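Local atomic coordinates of 4-hydroxybutyrate CoA-transferase (Porphyromonas gingivalis, PDB entry 3EH7), a protein that probably transfers coenzyme A between acyl-CoA thioesters and small carboxylates such as acetate or 4-hydroxybutyrate. Residues A9-R14 against I172-L177; V140-S145 against L292-Y297; T241-D246 against A271-G276. One frame throughout, in Å; residues are numbered along the deposited sequence. Where two conformers were deposited one is given.

Interaction 1 (A9-R14 against I172-L177); sequences AEYASR and IHISKL
At one margin of the six-stranded parallel sheet of the N-terminal half, Tyr11 and Arg14 meet Ile174 and Leu177 where two turns run up to neighbouring strands, 15-16 and 179-183. Residues 10-11 and 174-176 each form a short 3-10 segment, and the side chains of 9-14 span the space, meeting a side chain and two backbone carbonyls of 172-177. Ile174 delivers its CD1 methyl onto one face of the Tyr11 ring, 3.5 Å from the ring centroid and almost on the ring normal, a CH-pi contact. The isoleucine branch CG1 lies anti to the backbone N (chi1 -167°), which carries CD1 out to the ring, while the other branch, CG2, comes to 3.5 Å from Tyr11 CE1. The two side chains cross nearly at right angles. Pro130 and Ile180 also touch both of them, extending this apolar patch.

Beside it, Arg14 turns at chi3 to bring one guanidinium nitrogen to two carbonyls. Its NH1 donates to Ile174 O at 2.6 Å and to Leu177 O at 2.9 Å, both oxygens lying in or close to the guanidinium plane. The bond to Leu177 O falls in the carbonyl plane on a lone pair; at Ile174 O the donor is tilted from that plane. Ile174 O also takes the N-H of Leu177 (3.2 Å), which comes from the opposite face. The Arg14 CD also lies near Leu177 O (3.3 Å).

Because both partners are neutral carbonyls, this is a charge-dipole grip rather than a salt bridge. Two nearly straight bonds fix the rotation of the guanidinium and would polarise the turn carbonyls, tying residues 174-177 to the run-in of strand 15-16, with the apolar Tyr11-Ile174 contact beside them.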
ATOM      1  N   ALA A   9     -27.108  22.497 -34.025  1.00 38.90           N
ATOM      2  CA  ALA A   9     -28.327  23.297 -33.870  1.00 39.11           C
ATOM      3  C   ALA A   9     -28.934  23.296 -32.470  1.00 39.22           C
ATOM      4  O   ALA A   9     -29.049  24.357 -31.860  1.00 39.09           O
ATOM      5  CB  ALA A   9     -29.373  22.851 -34.885  1.00 39.10           C
ATOM      6  N   GLU A  10     -29.303  22.121 -31.955  1.00 39.66           N
ATOM      7  CA  GLU A  10     -30.055  22.063 -30.693  1.00 40.13           C
ATOM      8  C   GLU A  10     -29.297  22.648 -29.515  1.00 39.96           C
ATOM      9  O   GLU A  10     -29.904  23.151 -28.561  1.00 39.44           O
ATOM     10  CB  GLU A  10     -30.483  20.641 -30.321  1.00 40.66           C
ATOM     11  CG  GLU A  10     -31.777  20.659 -29.448  1.00 42.47           C
ATOM     12  CD  GLU A  10     -31.844  19.582 -28.358  1.00 44.73           C
ATOM     13  OE1 GLU A  10     -31.052  18.603 -28.404  1.00 45.85           O
ATOM     14  OE2 GLU A  10     -32.714  19.726 -27.462  1.00 44.50           O
ATOM     15  N   TYR A  11     -27.968  22.582 -29.601  1.00 39.79           N
ATOM     16  CA  TYR A  11     -27.104  22.989 -28.512  1.00 39.67           C
ATOM     17  C   TYR A  11     -26.612  24.424 -28.684  1.00 38.10           C
ATOM     18  O   TYR A  11     -25.865  24.912 -27.834  1.00 37.66           O
ATOM     19  CB  TYR A  11     -25.908  22.027 -28.403  1.00 40.41           C
ATOM     20  CG  TYR A  11     -26.209  20.577 -28.781  1.00 44.12           C
ATOM     21  CD1 TYR A  11     -27.019  19.771 -27.971  1.00 47.19           C
ATOM     22  CD2 TYR A  11     -25.684  20.016 -29.962  1.00 47.65           C
ATOM     23  CE1 TYR A  11     -27.290  18.429 -28.322  1.00 49.28           C
ATOM     24  CE2 TYR A  11     -25.949  18.685 -30.322  1.00 49.17           C
ATOM     25  CZ  TYR A  11     -26.750  17.892 -29.501  1.00 51.18           C
ATOM     26  OH  TYR A  11     -27.024  16.572 -29.864  1.00 52.78           O
ATOM     27  N   ALA A  12     -27.035  25.098 -29.760  1.00 36.61           N
ATOM     28  CA  ALA A  12     -26.534  26.432 -30.098  1.00 35.65           C
ATOM     29  C   ALA A  12     -26.582  27.388 -28.915  1.00 34.89           C
ATOM     30  O   ALA A  12     -25.711  28.256 -28.763  1.00 34.38           O
ATOM     31  CB  ALA A  12     -27.306  27.026 -31.284  1.00 35.49           C
ATOM     32  N   SER A  13     -27.590  27.211 -28.066  1.00 34.07           N
ATOM     33  CA  SER A  13     -27.827  28.123 -26.949  1.00 33.42           C
ATOM     34  C   SER A  13     -26.683  28.167 -25.962  1.00 32.13           C
ATOM     35  O   SER A  13     -26.435  29.212 -25.375  1.00 31.91           O
ATOM     36  CB  SER A  13     -29.145  27.771 -26.238  1.00 34.15           C
ATOM     37  OG  SER A  13     -29.285  26.366 -26.033  1.00 36.07           O
ATOM     38  N   ARG A  14     -25.967  27.051 -25.812  1.00 30.33           N
ATOM     39  CA  ARG A  14     -24.853  26.939 -24.850  1.00 29.70           C
ATOM     40  C   ARG A  14     -23.457  26.992 -25.488  1.00 27.53           C
ATOM     41  O   ARG A  14     -22.465  26.912 -24.783  1.00 26.02           O
ATOM     42  CB  ARG A  14     -24.971  25.629 -24.067  1.00 29.99           C
ATOM     43  CG  ARG A  14     -26.032  25.641 -22.980  1.00 32.13           C
ATOM     44  CD  ARG A  14     -26.141  24.273 -22.332  1.00 33.97           C
ATOM     45  NE  ARG A  14     -26.849  23.328 -23.204  1.00 35.23           N
ATOM     46  CZ  ARG A  14     -26.570  22.030 -23.322  1.00 37.03           C
ATOM     47  NH1 ARG A  14     -25.567  21.487 -22.622  1.00 35.56           N
ATOM     48  NH2 ARG A  14     -27.290  21.273 -24.161  1.00 36.84           N
ATOM     49  N   ILE A 172     -20.679  11.186 -21.462  1.00 18.94           N
ATOM     50  CA  ILE A 172     -21.418  12.140 -20.673  1.00 18.86           C
ATOM     51  C   ILE A 172     -22.455  12.759 -21.598  1.00 18.45           C
ATOM     52  O   ILE A 172     -22.176  13.041 -22.776  1.00 18.91           O
ATOM     53  CB  ILE A 172     -20.486  13.219 -20.041  1.00 18.60           C
ATOM     54  CG1 ILE A 172     -21.251  14.089 -19.049  1.00 19.39           C
ATOM     55  CG2 ILE A 172     -19.768  14.069 -21.136  1.00 18.92           C
ATOM     56  CD1 ILE A 172     -20.368  15.068 -18.288  1.00 17.06           C
ATOM     57  N   HIS A 173     -23.664  12.944 -21.079  1.00 18.05           N
ATOM     58  CA  HIS A 173     -24.686  13.580 -21.847  1.00 17.22           C
ATOM     59  C   HIS A 173     -24.401  15.065 -21.953  1.00 18.15           C
ATOM     60  O   HIS A 173     -24.006  15.707 -20.980  1.00 18.56           O
ATOM     61  CB  HIS A 173     -26.047  13.359 -21.223  1.00 17.19           C
ATOM     62  CG  HIS A 173     -27.168  13.606 -22.174  1.00 14.81           C
ATOM     63  ND1 HIS A 173     -27.766  14.837 -22.322  1.00 12.47           N
ATOM     64  CD2 HIS A 173     -27.779  12.781 -23.057  1.00 15.15           C
ATOM     65  CE1 HIS A 173     -28.704  14.758 -23.247  1.00 12.52           C
ATOM     66  NE2 HIS A 173     -28.733  13.516 -23.702  1.00 12.25           N
ATOM     67  N   ILE A 174     -24.661  15.593 -23.137  1.00 18.62           N
ATOM     68  CA  ILE A 174     -24.323  16.942 -23.498  1.00 19.32           C
ATOM     69  C   ILE A 174     -25.096  17.959 -22.663  1.00 20.24           C
ATOM     70  O   ILE A 174     -24.651  19.100 -22.521  1.00 20.95           O
ATOM     71  CB  ILE A 174     -24.574  17.148 -24.999  1.00 19.87           C
ATOM     72  CG1 ILE A 174     -23.954  18.451 -25.514  1.00 20.80           C
ATOM     73  CG2 ILE A 174     -26.083  17.070 -25.338  1.00 18.87           C
ATOM     74  CD1 ILE A 174     -23.811  18.450 -27.041  1.00 23.13           C
ATOM     75  N   SER A 175     -26.228  17.533 -22.094  1.00 19.69           N
ATOM     76  CA  SER A 175     -27.070  18.387 -21.241  1.00 19.34           C
ATOM     77  C   SER A 175     -26.374  18.708 -19.916  1.00 19.60           C
ATOM     78  O   SER A 175     -26.759  19.644 -19.242  1.00 19.41           O
ATOM     79  CB  SER A 175     -28.424  17.705 -20.958  1.00 18.20           C
ATOM     80  OG  SER A 175     -28.258  16.624 -20.053  1.00 16.78           O
ATOM     81  N   LYS A 176     -25.362  17.929 -19.540  1.00 19.80           N
ATOM     82  CA  LYS A 176     -24.600  18.232 -18.327  1.00 20.25           C
ATOM     83  C   LYS A 176     -23.599  19.386 -18.509  1.00 20.08           C
ATOM     84  O   LYS A 176     -23.021  19.808 -17.542  1.00 19.99           O
ATOM     85  CB  LYS A 176     -23.823  17.006 -17.845  1.00 20.10           C
ATOM     86  CG  LYS A 176     -24.673  15.769 -17.641  1.00 23.24           C
ATOM     87  CD  LYS A 176     -25.721  15.945 -16.590  1.00 25.83           C
ATOM     88  CE  LYS A 176     -25.118  15.965 -15.207  1.00 26.78           C
ATOM     89  NZ  LYS A 176     -26.252  15.829 -14.244  1.00 32.50           N
ATOM     90  N   LEU A 177     -23.371  19.856 -19.739  1.00 20.15           N
ATOM     91  CA  LEU A 177     -22.375  20.884 -20.004  1.00 19.95           C
ATOM     92  C   LEU A 177     -22.976  22.266 -19.840  1.00 20.58           C
ATOM     93  O   LEU A 177     -23.952  22.589 -20.513  1.00 21.28           O
ATOM     94  CB  LEU A 177     -21.869  20.758 -21.436  1.00 20.56           C
ATOM     95  CG  LEU A 177     -21.328  19.406 -21.861  1.00 20.08           C
ATOM     96  CD1 LEU A 177     -20.891  19.476 -23.310  1.00 18.75           C
ATOM     97  CD2 LEU A 177     -20.223  19.020 -20.937  1.00 17.85           C
TER

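Interaction 2 (V140-S145 against L292-Y297); sequences VSCDYS and LYPVDY
Leu292 begins the contact by setting its CB against Cys142 CB (3.9 Å), while its CD1 methyl reaches the backbone carbonyl of Val140. At Tyr293 the side chain turns away, and the main chain does the touching: Cys142 SG lies 3.2 Å from Tyr293 C. The same sulfur lies beside Pro294, 3.6 Å from the ring carbon CD, so the thiol packs across the Tyr293-Pro294 peptide. It gets there because SG stands anti to the Cys142 backbone N (chi1 -173°). Pro294 occupies the N-cap position of helix 295-298. Val295, the next residue, gives its N-H to Asp143 O at 3.0 Å in a nearly straight bond (170°), the donor standing above the carbonyl plane, and its CG1 methyl leans on the same oxygen (3.5 Å). Asp143 is itself held by its carboxylate: OD1 accepts the N-H of Ser145 at 2.8 Å and, on its syn lone pair, Ser145 OG. Two helix starts therefore meet at Asp143, its carbonyl serving the first turn of helix 295-298 and its side chain capping helix 145-151 through an Asx turn, a junction between the N-terminal and C-terminal halves of this acetyl-CoA hydrolase/transferase fold.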
ATOM      1  N   VAL A 140      -9.658  10.271 -25.259  1.00 20.08           N
ATOM      2  CA  VAL A 140      -8.423   9.722 -24.733  1.00 20.88           C
ATOM      3  C   VAL A 140      -8.175  10.014 -23.233  1.00 21.10           C
ATOM      4  O   VAL A 140      -7.188   9.557 -22.700  1.00 21.74           O
ATOM      5  CB  VAL A 140      -7.171  10.258 -25.550  1.00 21.15           C
ATOM      6  CG1 VAL A 140      -7.249   9.854 -27.017  1.00 21.52           C
ATOM      7  CG2 VAL A 140      -7.041  11.772 -25.439  1.00 19.62           C
ATOM      8  N   SER A 141      -9.053  10.774 -22.571  1.00 21.13           N
ATOM      9  CA  SER A 141      -8.864  11.159 -21.166  1.00 20.99           C
ATOM     10  C   SER A 141     -10.098  10.897 -20.305  1.00 20.47           C
ATOM     11  O   SER A 141     -10.977  11.739 -20.172  1.00 21.31           O
ATOM     12  CB  SER A 141      -8.419  12.624 -21.075  1.00 21.14           C
ATOM     13  OG  SER A 141      -7.175  12.781 -21.742  1.00 20.18           O
ATOM     14  N   CYS A 142     -10.153   9.699 -19.730  1.00 20.34           N
ATOM     15  CA  CYS A 142     -11.227   9.299 -18.838  1.00 19.68           C
ATOM     16  C   CYS A 142     -10.751   9.536 -17.417  1.00 20.31           C
ATOM     17  O   CYS A 142     -11.229  10.467 -16.746  1.00 19.96           O
ATOM     18  CB  CYS A 142     -11.622   7.840 -19.089  1.00 19.46           C
ATOM     19  SG  CYS A 142     -13.095   7.269 -18.177  1.00 20.53           S
ATOM     20  N   ASP A 143      -9.817   8.699 -16.953  1.00 20.11           N
ATOM     21  CA  ASP A 143      -9.025   9.002 -15.741  1.00 20.57           C
ATOM     22  C   ASP A 143      -9.783   9.681 -14.572  1.00 20.09           C
ATOM     23  O   ASP A 143     -10.711   9.098 -14.021  1.00 21.01           O
ATOM     24  CB  ASP A 143      -7.721   9.713 -16.165  1.00 21.02           C
ATOM     25  CG  ASP A 143      -7.946  10.941 -17.049  1.00 22.23           C
ATOM     26  OD1 ASP A 143      -8.360  12.000 -16.519  1.00 24.00           O
ATOM     27  OD2 ASP A 143      -7.661  10.858 -18.268  1.00 22.86           O
ATOM     28  N   TYR A 144      -9.386  10.876 -14.158  1.00 20.10           N
ATOM     29  CA  TYR A 144     -10.160  11.653 -13.209  1.00 20.28           C
ATOM     30  C   TYR A 144     -10.971  12.729 -13.930  1.00 19.78           C
ATOM     31  O   TYR A 144     -11.746  13.438 -13.305  1.00 19.06           O
ATOM     32  CB  TYR A 144      -9.245  12.331 -12.177  1.00 20.93           C
ATOM     33  CG  TYR A 144      -8.376  13.413 -12.794  1.00 22.07           C
ATOM     34  CD1 TYR A 144      -8.818  14.727 -12.892  1.00 24.94           C
ATOM     35  CD2 TYR A 144      -7.144  13.098 -13.350  1.00 23.64           C
ATOM     36  CE1 TYR A 144      -8.029  15.694 -13.478  1.00 24.52           C
ATOM     37  CE2 TYR A 144      -6.355  14.055 -13.942  1.00 22.21           C
ATOM     38  CZ  TYR A 144      -6.795  15.352 -14.001  1.00 25.44           C
ATOM     39  OH  TYR A 144      -5.994  16.295 -14.603  1.00 26.64           O
ATOM     40  N   SER A 145     -10.727  12.895 -15.233  1.00 20.41           N
ATOM     41  CA  SER A 145     -11.367  13.945 -16.023  1.00 19.82           C
ATOM     42  C   SER A 145     -12.870  13.745 -16.033  1.00 20.73           C
ATOM     43  O   SER A 145     -13.638  14.700 -15.842  1.00 22.39           O
ATOM     44  CB  SER A 145     -10.820  13.950 -17.461  1.00 20.58           C
ATOM     45  OG  SER A 145      -9.405  14.096 -17.506  1.00 18.97           O
ATOM     46  N   LEU A 292     -12.067   2.555 -22.243  1.00 20.29           N
ATOM     47  CA  LEU A 292     -11.589   3.353 -21.129  1.00 20.42           C
ATOM     48  C   LEU A 292     -12.630   3.391 -20.033  1.00 20.12           C
ATOM     49  O   LEU A 292     -13.840   3.435 -20.309  1.00 20.66           O
ATOM     50  CB  LEU A 292     -11.227   4.774 -21.525  1.00 19.80           C
ATOM     51  CG  LEU A 292     -10.069   4.981 -22.505  1.00 24.58           C
ATOM     52  CD1 LEU A 292      -9.430   6.375 -22.373  1.00 21.33           C
ATOM     53  CD2 LEU A 292      -9.026   3.841 -22.440  1.00 23.45           C
ATOM     54  N   TYR A 293     -12.134   3.360 -18.790  1.00 20.76           N
ATOM     55  CA  TYR A 293     -12.952   3.537 -17.586  1.00 20.48           C
ATOM     56  C   TYR A 293     -12.261   4.550 -16.683  1.00 20.68           C
ATOM     57  O   TYR A 293     -11.051   4.785 -16.795  1.00 20.57           O
ATOM     58  CB  TYR A 293     -13.106   2.227 -16.826  1.00 20.45           C
ATOM     59  CG  TYR A 293     -13.715   1.097 -17.605  1.00 21.85           C
ATOM     60  CD1 TYR A 293     -12.944   0.323 -18.463  1.00 23.37           C
ATOM     61  CD2 TYR A 293     -15.077   0.793 -17.472  1.00 21.09           C
ATOM     62  CE1 TYR A 293     -13.509  -0.721 -19.177  1.00 22.14           C
ATOM     63  CE2 TYR A 293     -15.655  -0.220 -18.178  1.00 22.28           C
ATOM     64  CZ  TYR A 293     -14.881  -0.996 -19.020  1.00 24.11           C
ATOM     65  OH  TYR A 293     -15.493  -2.020 -19.742  1.00 21.45           O
ATOM     66  N   PRO A 294     -13.022   5.151 -15.764  1.00 20.68           N
ATOM     67  CA  PRO A 294     -12.408   6.072 -14.833  1.00 20.74           C
ATOM     68  C   PRO A 294     -11.388   5.396 -13.916  1.00 20.41           C
ATOM     69  O   PRO A 294     -11.413   4.160 -13.673  1.00 20.37           O
ATOM     70  CB  PRO A 294     -13.596   6.669 -14.059  1.00 20.42           C
ATOM     71  CG  PRO A 294     -14.759   5.833 -14.381  1.00 21.09           C
ATOM     72  CD  PRO A 294     -14.489   5.120 -15.652  1.00 20.91           C
ATOM     73  N   VAL A 295     -10.475   6.213 -13.423  1.00 20.48           N
ATOM     74  CA  VAL A 295      -9.305   5.684 -12.751  1.00 19.62           C
ATOM     75  C   VAL A 295      -9.644   4.883 -11.469  1.00 20.73           C
ATOM     76  O   VAL A 295      -8.895   3.964 -11.098  1.00 19.28           O
ATOM     77  CB  VAL A 295      -8.249   6.790 -12.500  1.00 19.32           C
ATOM     78  CG1 VAL A 295      -8.767   7.847 -11.446  1.00 17.53           C
ATOM     79  CG2 VAL A 295      -6.893   6.144 -12.095  1.00 15.87           C
ATOM     80  N   ASP A 296     -10.773   5.212 -10.811  1.00 21.39           N
ATOM     81  CA  ASP A 296     -11.176   4.493  -9.615  1.00 21.19           C
ATOM     82  C   ASP A 296     -11.624   3.077  -9.925  1.00 20.94           C
ATOM     83  O   ASP A 296     -11.749   2.267  -9.013  1.00 20.35           O
ATOM     84  CB  ASP A 296     -12.248   5.244  -8.806  1.00 22.61           C
ATOM     85  CG  ASP A 296     -13.504   5.542  -9.601  1.00 23.64           C
ATOM     86  OD1 ASP A 296     -13.427   5.871 -10.799  1.00 25.56           O
ATOM     87  OD2 ASP A 296     -14.570   5.517  -8.994  1.00 27.51           O
ATOM     88  N   TYR A 297     -11.873   2.767 -11.197  1.00 20.51           N
ATOM     89  CA  TYR A 297     -12.092   1.407 -11.608  1.00 20.55           C
ATOM     90  C   TYR A 297     -10.789   0.769 -12.052  1.00 20.49           C
ATOM     91  O   TYR A 297     -10.328  -0.221 -11.443  1.00 20.05           O
ATOM     92  CB  TYR A 297     -13.177   1.335 -12.705  1.00 21.65           C
ATOM     93  CG  TYR A 297     -13.441  -0.068 -13.194  1.00 21.79           C
ATOM     94  CD1 TYR A 297     -14.227  -0.944 -12.460  1.00 22.01           C
ATOM     95  CD2 TYR A 297     -12.881  -0.526 -14.383  1.00 23.00           C
ATOM     96  CE1 TYR A 297     -14.465  -2.239 -12.897  1.00 21.12           C
ATOM     97  CE2 TYR A 297     -13.121  -1.796 -14.835  1.00 21.76           C
ATOM     98  CZ  TYR A 297     -13.914  -2.648 -14.098  1.00 22.72           C
ATOM     99  OH  TYR A 297     -14.113  -3.902 -14.552  1.00 20.58           O
TER

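Interaction 3 (T241-D246 against A271-G276); sequences TEMFSD and ATFLMG
Phe244 and Leu274 on one side, and selenomethionine Met243 and Phe273 on the other, fill the two faces of a short, weakly bonded parallel pair that prolongs strands 238-240 and 269-271, neighbours in the large mixed sheet. On the first face the side chains of Phe244 and Leu274 run side by side, and the CD2 methyl of Leu274 sits like a knob over the middle of the phenyl ring, 3.5 Å from its centroid. Ala271, with only a methyl to offer, forms the shallow place next to this pair: its CB receives the Phe244 ring at CD2 (4.0 Å) and the CG2 methyl of Thr241 (3.8 Å).

On the other face the positions are reversed, with the ring on 271-276 and the bump on 241-246. Met243 CB stands over the Phe273 ring, 3.7 Å from the centroid, and CG continues to CZ. The Met243 chain leaves between backbone N and carbonyl carbon (chi1 63°), then bends at chi2 and chi3, which carries CE off the ring to Met275 CB (3.8 Å). Glu242 closes the rim: its OE2 lies at the ring edge by Phe273 CE1 (3.5 Å), though the carboxylate is hydrogen-bonded to Thr338 (OE2) and Asn299 (OE1), and its CG rests beside the CG2 methyl of Thr272.

Few polar links join the segments. Glu242 O accepts two N-H groups: Thr272 N (3.0 Å) stands above the carbonyl plane, and Phe273 N (3.2 Å) comes nearly along the C=O axis. Ser245 OG makes a short bond to Met275 O, on a lone pair in the carbonyl plane. With backbone bonds gathered at Glu242, cohesion along the middle probably comes largely from methyl and methylene groups seated on aromatic faces.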
ATOM      1  N   THR A 241      -4.170  -1.610 -18.094  1.00 18.48           N
ATOM      2  CA  THR A 241      -3.092  -0.671 -17.968  1.00 18.85           C
ATOM      3  C   THR A 241      -3.607   0.717 -17.592  1.00 19.74           C
ATOM      4  O   THR A 241      -4.776   1.040 -17.761  1.00 19.14           O
ATOM      5  CB  THR A 241      -2.313  -0.620 -19.282  1.00 19.10           C
ATOM      6  OG1 THR A 241      -1.060   0.059 -19.076  1.00 16.71           O
ATOM      7  CG2 THR A 241      -3.170   0.064 -20.426  1.00 16.66           C
ATOM      8  N   GLU A 242      -2.735   1.535 -17.042  1.00 20.44           N
ATOM      9  CA  GLU A 242      -3.132   2.902 -16.787  1.00 20.54           C
ATOM     10  C   GLU A 242      -3.294   3.618 -18.136  1.00 20.64           C
ATOM     11  O   GLU A 242      -4.285   4.327 -18.393  1.00 19.94           O
ATOM     12  CB  GLU A 242      -2.121   3.622 -15.909  1.00 20.10           C
ATOM     13  CG  GLU A 242      -2.672   4.954 -15.375  1.00 21.67           C
ATOM     14  CD  GLU A 242      -1.704   5.633 -14.430  1.00 24.41           C
ATOM     15  OE1 GLU A 242      -1.479   5.057 -13.348  1.00 25.78           O
ATOM     16  OE2 GLU A 242      -1.168   6.716 -14.778  1.00 25.85           O
HETATM   17  N   MSE A 243      -2.305   3.434 -18.996  1.00 21.18           N
HETATM   18  CA  MSE A 243      -2.372   3.985 -20.340  1.00 20.90           C
HETATM   19  C   MSE A 243      -1.625   3.084 -21.302  1.00 20.16           C
HETATM   20  O   MSE A 243      -0.829   2.280 -20.896  1.00 18.79           O
HETATM   21  CB  MSE A 243      -1.814   5.418 -20.366  1.00 19.75           C
HETATM   22  CG  MSE A 243      -0.353   5.524 -20.011  1.00 22.54           C
HETATM   23 SE   MSE A 243       0.892   5.358 -21.502  0.80 24.95          SE
HETATM   24  CE  MSE A 243       0.460   6.977 -22.509  1.00 24.63           C
ATOM     25  N   PHE A 244      -1.916   3.234 -22.586  1.00 20.43           N
ATOM     26  CA  PHE A 244      -1.072   2.640 -23.624  1.00 21.37           C
ATOM     27  C   PHE A 244      -0.889   3.603 -24.784  1.00 21.30           C
ATOM     28  O   PHE A 244      -1.460   4.701 -24.784  1.00 21.49           O
ATOM     29  CB  PHE A 244      -1.525   1.239 -24.053  1.00 21.25           C
ATOM     30  CG  PHE A 244      -2.834   1.198 -24.778  1.00 22.48           C
ATOM     31  CD1 PHE A 244      -2.905   1.444 -26.135  1.00 23.02           C
ATOM     32  CD2 PHE A 244      -4.000   0.865 -24.097  1.00 23.91           C
ATOM     33  CE1 PHE A 244      -4.131   1.395 -26.810  1.00 23.66           C
ATOM     34  CE2 PHE A 244      -5.216   0.820 -24.763  1.00 24.60           C
ATOM     35  CZ  PHE A 244      -5.274   1.066 -26.140  1.00 23.45           C
ATOM     36  N   SER A 245      -0.068   3.189 -25.740  1.00 21.22           N
ATOM     37  CA  SER A 245       0.398   4.061 -26.794  1.00 21.66           C
ATOM     38  C   SER A 245       0.719   3.228 -28.025  1.00 21.23           C
ATOM     39  O   SER A 245       0.210   2.119 -28.167  1.00 19.54           O
ATOM     40  CB  SER A 245       1.646   4.824 -26.319  1.00 21.21           C
ATOM     41  OG  SER A 245       1.924   5.938 -27.134  1.00 22.53           O
ATOM     42  N   ASP A 246       1.618   3.755 -28.866  1.00 21.97           N
ATOM     43  CA  ASP A 246       1.895   3.179 -30.175  1.00 21.93           C
ATOM     44  C   ASP A 246       2.410   1.769 -30.086  1.00 21.27           C
ATOM     45  O   ASP A 246       1.999   0.917 -30.882  1.00 20.87           O
ATOM     46  CB  ASP A 246       2.887   4.042 -30.966  1.00 22.52           C
ATOM     47  CG  ASP A 246       2.257   5.341 -31.459  1.00 24.61           C
ATOM     48  OD1 ASP A 246       1.894   5.417 -32.657  1.00 24.01           O
ATOM     49  OD2 ASP A 246       2.112   6.281 -30.637  1.00 24.88           O
ATOM     50  N   ALA A 271      -7.880   0.631 -20.252  1.00 18.85           N
ATOM     51  CA  ALA A 271      -6.985   1.698 -19.847  1.00 19.18           C
ATOM     52  C   ALA A 271      -7.832   2.799 -19.211  1.00 18.66           C
ATOM     53  O   ALA A 271      -9.042   2.721 -19.220  1.00 18.45           O
ATOM     54  CB  ALA A 271      -6.178   2.249 -21.068  1.00 17.51           C
ATOM     55  N   THR A 272      -7.188   3.830 -18.672  1.00 19.13           N
ATOM     56  CA  THR A 272      -7.906   4.990 -18.139  1.00 18.83           C
ATOM     57  C   THR A 272      -7.602   6.261 -18.906  1.00 19.71           C
ATOM     58  O   THR A 272      -8.434   7.152 -18.934  1.00 20.89           O
ATOM     59  CB  THR A 272      -7.725   5.133 -16.598  1.00 19.34           C
ATOM     60  OG1 THR A 272      -8.760   5.965 -16.063  1.00 18.61           O
ATOM     61  CG2 THR A 272      -6.339   5.664 -16.184  1.00 18.53           C
ATOM     62  N   PHE A 273      -6.447   6.331 -19.582  1.00 20.25           N
ATOM     63  CA  PHE A 273      -6.133   7.407 -20.533  1.00 19.78           C
ATOM     64  C   PHE A 273      -5.182   6.877 -21.617  1.00 20.91           C
ATOM     65  O   PHE A 273      -4.603   5.775 -21.494  1.00 18.69           O
ATOM     66  CB  PHE A 273      -5.625   8.699 -19.833  1.00 20.27           C
ATOM     67  CG  PHE A 273      -4.158   8.684 -19.415  1.00 19.96           C
ATOM     68  CD1 PHE A 273      -3.765   8.107 -18.202  1.00 22.36           C
ATOM     69  CD2 PHE A 273      -3.185   9.265 -20.214  1.00 19.26           C
ATOM     70  CE1 PHE A 273      -2.423   8.088 -17.784  1.00 21.98           C
ATOM     71  CE2 PHE A 273      -1.803   9.245 -19.823  1.00 20.53           C
ATOM     72  CZ  PHE A 273      -1.431   8.669 -18.599  1.00 22.21           C
ATOM     73  N   LEU A 274      -5.079   7.636 -22.708  1.00 21.56           N
ATOM     74  CA  LEU A 274      -4.282   7.218 -23.881  1.00 22.75           C
ATOM     75  C   LEU A 274      -3.499   8.393 -24.407  1.00 23.64           C
ATOM     76  O   LEU A 274      -3.953   9.536 -24.312  1.00 23.29           O
ATOM     77  CB  LEU A 274      -5.184   6.725 -25.005  1.00 21.97           C
ATOM     78  CG  LEU A 274      -6.070   5.541 -24.672  1.00 23.06           C
ATOM     79  CD1 LEU A 274      -7.098   5.317 -25.761  1.00 21.23           C
ATOM     80  CD2 LEU A 274      -5.222   4.274 -24.409  1.00 21.76           C
HETATM   81  N   MSE A 275      -2.312   8.106 -24.936  1.00 24.70           N
HETATM   82  CA  MSE A 275      -1.500   9.107 -25.625  0.50 24.58           C
HETATM   83  C   MSE A 275      -0.540   8.428 -26.599  1.00 25.48           C
HETATM   84  O   MSE A 275       0.030   7.383 -26.282  1.00 25.81           O
HETATM   85  CB  MSE A 275      -0.714   9.940 -24.613  0.50 24.36           C
HETATM   86  CG  MSE A 275       0.187  10.974 -25.257  0.50 23.11           C
HETATM   87 SE   MSE A 275       0.750  12.349 -24.027  0.40 21.02          SE
HETATM   88  CE  MSE A 275       0.039  11.613 -22.393  0.50 20.90           C
ATOM     89  N   GLY A 276      -0.367   9.017 -27.775  1.00 25.69           N
ATOM     90  CA  GLY A 276       0.522   8.442 -28.777  1.00 26.37           C
ATOM     91  C   GLY A 276       0.470   9.253 -30.036  1.00 26.34           C
ATOM     92  O   GLY A 276       0.191  10.438 -29.987  1.00 27.02           O
TER

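Interactions 2 and 3 are buried near the middle of the chain, their centres 10 Å apart, and they touch: Tyr293 O lies 2.7 Å from Thr272 OG1 and Val140 O 2.9 Å from Leu274 N, both probable hydrogen bonds. Segment 271-276 lies between 241-246 and the 140-145/292-297 junction, and interaction 3 is nested in the chain loop that interaction 2 closes. Interaction 1 is partly buried at the periphery, about 22 Å from interaction 2 between centres, where the chain runs into two neighbouring strands of the N-terminal sheet. There a charged side chain spans the contact; interaction 2 relies on one backbone bond and a thiol packed against a peptide, interaction 3 mainly on methyl-aromatic packing.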